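Local coordinates for protein tryptophan decarboxylase 1 (Oryza sativa subsp. japonica, PDB 6KHO) that catalyses the pyridoxal-phosphate-dependent decarboxylation of L-tryptophan to tryptamine and of 5-hydroxy-L-tryptophan to serotonin, working as a homodimer, at residues Glu177-Val181 with Met376-Val380; Val181-Ala185 with Arg348-Leu353. All blocks are in the same frame, centred on the assembly; numbering follows the deposited sequence.

Contact 1 (Glu177-Val181 with Met376-Val380). With PLP (pyridoxal-5'-phosphate), chain J.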
loop_
_atom_site.group_PDB
_atom_site.type_symbol
_atom_site.label_atom_id
_atom_site.label_comp_id
_atom_site.label_asym_id
_atom_site.label_seq_id
_atom_site.Cartn_x
_atom_site.Cartn_y
_atom_site.Cartn_z
ATOM N N GLU A 177 -1.013 -2.768 -8.323
ATOM C CA GLU A 177 -0.570 -1.394 -8.550
ATOM C C GLU A 177 0.472 -1.322 -9.661
ATOM O O GLU A 177 0.492 -0.362 -10.436
ATOM C CB GLU A 177 -0.007 -0.768 -7.264
ATOM C CG GLU A 177 0.211 0.764 -7.432
ATOM C CD GLU A 177 0.633 1.459 -6.153
ATOM O OE1 GLU A 177 0.726 0.775 -5.108
ATOM O OE2 GLU A 177 0.869 2.692 -6.195
ATOM N N ALA A 178 1.369 -2.308 -9.732
ATOM C CA ALA A 178 2.348 -2.328 -10.808
ATOM C C ALA A 178 1.663 -2.483 -12.165
ATOM O O ALA A 178 2.058 -1.843 -13.151
ATOM C CB ALA A 178 3.355 -3.455 -10.564
ATOM N N MET A 179 0.625 -3.315 -12.225
ATOM C CA MET A 179 -0.149 -3.428 -13.450
ATOM C C MET A 179 -0.867 -2.128 -13.753
ATOM O O MET A 179 -0.893 -1.680 -14.905
ATOM C CB MET A 179 -1.155 -4.571 -13.332
ATOM C CG MET A 179 -0.528 -5.932 -13.457
ATOM S SD MET A 179 -1.667 -7.221 -12.921
ATOM C CE MET A 179 -0.714 -8.681 -13.338
ATOM N N LEU A 180 -1.454 -1.508 -12.734
ATOM C CA LEU A 180 -2.269 -0.316 -12.964
ATOM C C LEU A 180 -1.424 0.834 -13.508
ATOM O O LEU A 180 -1.828 1.526 -14.450
ATOM C CB LEU A 180 -2.968 0.101 -11.672
ATOM C CG LEU A 180 -3.716 1.441 -11.669
ATOM C CD1 LEU A 180 -4.772 1.495 -12.788
ATOM C CD2 LEU A 180 -4.385 1.678 -10.335
ATOM N N VAL A 181 -0.249 1.063 -12.920
ATOM C CA VAL A 181 0.506 2.236 -13.347
ATOM C C VAL A 181 1.086 2.016 -14.747
ATOM O O VAL A 181 1.173 2.962 -15.537
ATOM C CB VAL A 181 1.586 2.615 -12.309
ATOM C CG1 VAL A 181 0.951 2.928 -10.939
ATOM C CG2 VAL A 181 2.672 1.540 -12.170
ATOM N N MET A 376 6.175 7.645 -9.170
ATOM C CA MET A 376 6.229 6.299 -9.730
ATOM C C MET A 376 5.148 5.389 -9.151
ATOM O O MET A 376 5.222 4.169 -9.318
ATOM C CB MET A 376 7.607 5.676 -9.492
ATOM C CG MET A 376 8.741 6.419 -10.161
ATOM S SD MET A 376 8.927 5.844 -11.849
ATOM C CE MET A 376 9.584 4.193 -11.588
ATOM N N GLN A 377 4.139 5.951 -8.484
ATOM C CA GLN A 377 3.129 5.162 -7.778
ATOM C C GLN A 377 1.816 5.924 -7.817
ATOM O O GLN A 377 1.756 7.065 -8.287
ATOM C CB GLN A 377 3.539 4.899 -6.318
ATOM C CG GLN A 377 3.568 6.184 -5.497
ATOM C CD GLN A 377 4.017 5.984 -4.039
ATOM O OE1 GLN A 377 4.693 5.010 -3.708
ATOM N NE2 GLN A 377 3.627 6.911 -3.171
ATOM N N VAL A 378 0.770 5.308 -7.262
ATOM C CA VAL A 378 -0.543 5.958 -7.214
ATOM C C VAL A 378 -0.575 7.072 -6.168
ATOM O O VAL A 378 -1.004 8.199 -6.450
ATOM C CB VAL A 378 -1.642 4.906 -6.964
ATOM C CG1 VAL A 378 -2.971 5.577 -6.572
ATOM C CG2 VAL A 378 -1.803 4.033 -8.216
ATOM N N GLY A 379 -0.126 6.785 -4.942
ATOM C CA GLY A 379 -0.295 7.696 -3.827
ATOM C C GLY A 379 0.857 8.678 -3.653
ATOM O O GLY A 379 1.774 8.768 -4.470
ATOM N N VAL A 380 0.796 9.428 -2.551
ATOM C CA VAL A 380 1.825 10.418 -2.238
ATOM C C VAL A 380 2.775 9.825 -1.202
ATOM O O VAL A 380 3.941 9.555 -1.510
ATOM C CB VAL A 380 1.216 11.749 -1.754
ATOM C CG1 VAL A 380 2.309 12.819 -1.581
ATOM C CG2 VAL A 380 0.167 12.241 -2.746
HETATM N N1 PLP J . -5.331 14.771 0.972
HETATM C C2 PLP J . -5.056 15.355 2.186
HETATM C C2A PLP J . -6.023 16.335 2.806
HETATM C C3 PLP J . -3.879 15.024 2.838
HETATM O O3 PLP J . -3.616 15.605 4.050
HETATM C C4 PLP J . -2.985 14.101 2.284
HETATM C C4A PLP J . -2.204 13.217 3.217
HETATM C C5 PLP J . -3.267 13.544 1.048
HETATM C C6 PLP J . -4.449 13.876 0.398
HETATM C C5A PLP J . -2.293 12.566 0.418
HETATM O O4P PLP J . -2.602 11.262 0.822
HETATM P P PLP J . -1.713 9.961 0.516
HETATM O O1P PLP J . -2.154 8.948 1.541
HETATM O O2P PLP J . -2.044 9.531 -0.896
HETATM O O3P PLP J . -0.230 10.202 0.630
HETATM O O HOH W 1 0.676 4.257 -4.052
#

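Contact 2 (Val181-Ala185 with Arg348-Leu353)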
loop_
_atom_site.group_PDB
_atom_site.type_symbol
_atom_site.label_atom_id
_atom_site.label_comp_id
_atom_site.label_asym_id
_atom_site.label_seq_id
_atom_site.Cartn_x
_atom_site.Cartn_y
_atom_site.Cartn_z
ATOM N N VAL A 181 -0.249 1.063 -12.920
ATOM C CA VAL A 181 0.506 2.236 -13.347
ATOM C C VAL A 181 1.086 2.016 -14.747
ATOM O O VAL A 181 1.173 2.962 -15.537
ATOM C CB VAL A 181 1.586 2.615 -12.309
ATOM C CG1 VAL A 181 0.951 2.928 -10.939
ATOM C CG2 VAL A 181 2.672 1.540 -12.170
ATOM N N THR A 182 1.474 0.787 -15.093
ATOM C CA THR A 182 1.967 0.571 -16.453
ATOM C C THR A 182 0.829 0.577 -17.469
ATOM O O THR A 182 1.026 1.011 -18.609
ATOM C CB THR A 182 2.765 -0.733 -16.569
ATOM O OG1 THR A 182 1.971 -1.858 -16.149
ATOM C CG2 THR A 182 4.048 -0.648 -15.743
ATOM N N LEU A 183 -0.357 0.089 -17.085
ATOM C CA LEU A 183 -1.521 0.222 -17.958
ATOM C C LEU A 183 -1.849 1.685 -18.214
ATOM O O LEU A 183 -2.242 2.052 -19.329
ATOM C CB LEU A 183 -2.740 -0.475 -17.353
ATOM C CG LEU A 183 -2.843 -1.979 -17.534
ATOM C CD1 LEU A 183 -3.751 -2.553 -16.446
ATOM C CD2 LEU A 183 -3.399 -2.269 -18.928
ATOM N N VAL A 184 -1.713 2.530 -17.192
ATOM C CA VAL A 184 -2.022 3.942 -17.368
ATOM C C VAL A 184 -1.008 4.590 -18.303
ATOM O O VAL A 184 -1.374 5.369 -19.188
ATOM C CB VAL A 184 -2.088 4.653 -16.008
ATOM C CG1 VAL A 184 -1.978 6.166 -16.192
ATOM C CG2 VAL A 184 -3.408 4.305 -15.313
ATOM N N ALA A 185 0.270 4.244 -18.158
ATOM C CA ALA A 185 1.276 4.789 -19.069
ATOM C C ALA A 185 1.014 4.343 -20.508
ATOM O O ALA A 185 1.065 5.153 -21.443
ATOM C CB ALA A 185 2.674 4.381 -18.607
ATOM N N ARG A 348 8.193 7.354 -19.161
ATOM C CA ARG A 348 6.855 6.931 -19.578
ATOM C C ARG A 348 5.900 6.850 -18.391
ATOM O O ARG A 348 4.702 7.119 -18.537
ATOM C CB ARG A 348 6.919 5.569 -20.291
ATOM C CG ARG A 348 7.732 5.509 -21.600
ATOM C CD ARG A 348 6.869 5.746 -22.853
ATOM N NE ARG A 348 7.601 5.482 -24.097
ATOM C CZ ARG A 348 7.299 6.023 -25.282
ATOM N NH1 ARG A 348 8.018 5.726 -26.364
ATOM N NH2 ARG A 348 6.278 6.867 -25.389
ATOM N N LEU A 349 6.403 6.469 -17.209
ATOM C CA LEU A 349 5.548 6.394 -16.024
ATOM C C LEU A 349 5.391 7.752 -15.358
ATOM O O LEU A 349 4.270 8.172 -15.044
ATOM C CB LEU A 349 6.111 5.394 -15.018
ATOM C CG LEU A 349 5.420 4.046 -14.882
ATOM C CD1 LEU A 349 5.282 3.388 -16.231
ATOM C CD2 LEU A 349 6.252 3.182 -13.946
ATOM N N THR A 350 6.500 8.457 -15.127
ATOM C CA THR A 350 6.397 9.743 -14.447
ATOM C C THR A 350 5.568 10.729 -15.267
ATOM O O THR A 350 4.885 11.582 -14.695
ATOM C CB THR A 350 7.792 10.315 -14.153
ATOM O OG1 THR A 350 8.529 10.456 -15.380
ATOM C CG2 THR A 350 8.571 9.381 -13.215
ATOM N N GLY A 351 5.558 10.587 -16.597
ATOM C CA GLY A 351 4.738 11.469 -17.422
ATOM C C GLY A 351 3.262 11.420 -17.065
ATOM O O GLY A 351 2.572 12.444 -17.086
ATOM N N SER A 352 2.762 10.234 -16.720
ATOM C CA SER A 352 1.377 10.077 -16.286
ATOM C C SER A 352 1.175 10.287 -14.785
ATOM O O SER A 352 0.083 10.690 -14.367
ATOM C CB SER A 352 0.873 8.679 -16.648
ATOM O OG SER A 352 0.861 8.489 -18.047
ATOM N N LEU A 353 2.193 10.026 -13.960
ATOM C CA LEU A 353 1.996 9.911 -12.515
ATOM C C LEU A 353 2.507 11.106 -11.720
ATOM O O LEU A 353 2.175 11.223 -10.531
ATOM C CB LEU A 353 2.682 8.642 -11.990
ATOM C CG LEU A 353 2.194 7.308 -12.554
ATOM C CD1 LEU A 353 3.088 6.169 -12.092
ATOM C CD2 LEU A 353 0.754 7.086 -12.128
#

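Contact 1 (Glu177-Val181 with Met376-Val380)
E177 reaches V378 because its CG lies anti to the backbone N (chi1 -169°) and the chain beyond stays extended, so the carboxylate is carried straight out from the helix to the loop. There OE2 accepts a hydrogen bond from the backbone N of V378, 2.8 Å long and nearly straight, and met almost along the C-O axis of the carboxylate. A water adds a second grip: it donates to E177 OE2 at 2.7 Å and accepts from G379 N, so that one oxygen serves two successive loop amides, one directly and one through water. Cutting E177 back to an alanine is likely to leave the amide of V378 without its acceptor and the bridging water without its partner on the helix, setting this part of the loop freer to shift. In this group II decarboxylase of PLP fold type I, the loop so held carries phosphate ligands, consistent with a second-shell role for E177: the backbone N of V380 donates to O2P of PLP at 3.3 Å, and G381 N and, from the second subunit, T175 N and S176 OG also bond to the cofactor. Beside the polar link, V378 points its CB at the helix, and its CG2 packs against the aliphatic CG of E177 (3.9 Å), V181 CG1 (4.0 Å) and L180 CD2 (4.1 Å); the L180 side chain approaches it at about a right angle. Q377 folds back within its own loop, NE2 donating to G379 O at 2.9 Å from above the carbonyl plane and bonding also to G381 O, while its OE1 accepts from R382.

Contact 2 (Val181-Ala185 with Arg348-Leu353)
L353 and V181 meet with their side chains at about a right angle, CD1 of the leucine lying 3.9 Å from CB of the valine and almost as near its CG1 branch. The short axes of 181-185 and 348-353 pass 8.9 Å apart at 87°. The small side chain of A185 is consistent with this spacing: its methyl points at the other helix and touches both the carbonyl oxygen of R348, 3.4 Å from CB, and the end of L349, with CD1 3.7 Å away. The chi1 of L349, -105°, is away from a staggered value, and it brings the isobutyl group round to the first helix although its CB sets off to one side. L349 CD1 also touches, from a different direction, T182 CG2, 4.2 Å from it; the hydroxyl of T182 is hydrogen-bonded to Y265 OH and to carbonyls of the preceding turn. Along the other flank, V184 CG1 presses on S352 CB at 3.8 Å, and S352 OG bonds to D188, one turn further along the first helix. The side-chain contacts are thus mainly apolar, with a backbone carbonyl against the A185 methyl and S352 OG satisfied by D188. L223 of the second subunit packs on both V184 and L353, which places this crossing near the dimer interface. Helices 175-194 and 346-353 follow the neighbouring strands 168-172 and 339-343 of the mixed seven-stranded sheet, the hallmark of the large domain of fold type I PLP enzymes.

Overall arrangement
Contacts 1 and 2 use successive turns of helix 175-194, their centres 8 Å apart and joined at V181, whose side chain faces V378 in the first and L353 in the second. Their partner segments also touch each other: L353 CD1 lies 3.7 Å from M376 C, and M376 SD lies 3.8 Å from T350 CG2. K219 of the second subunit ties both to the dimer, donating to Q377 O and to L353 O. The relation to the cofactor is graded. Contact 1 includes the phosphate-binding amide of V380, and the E177 side chain is about 7 Å from the other PLP, whereas the V181 side chain is about 12 Å from a bound PLP.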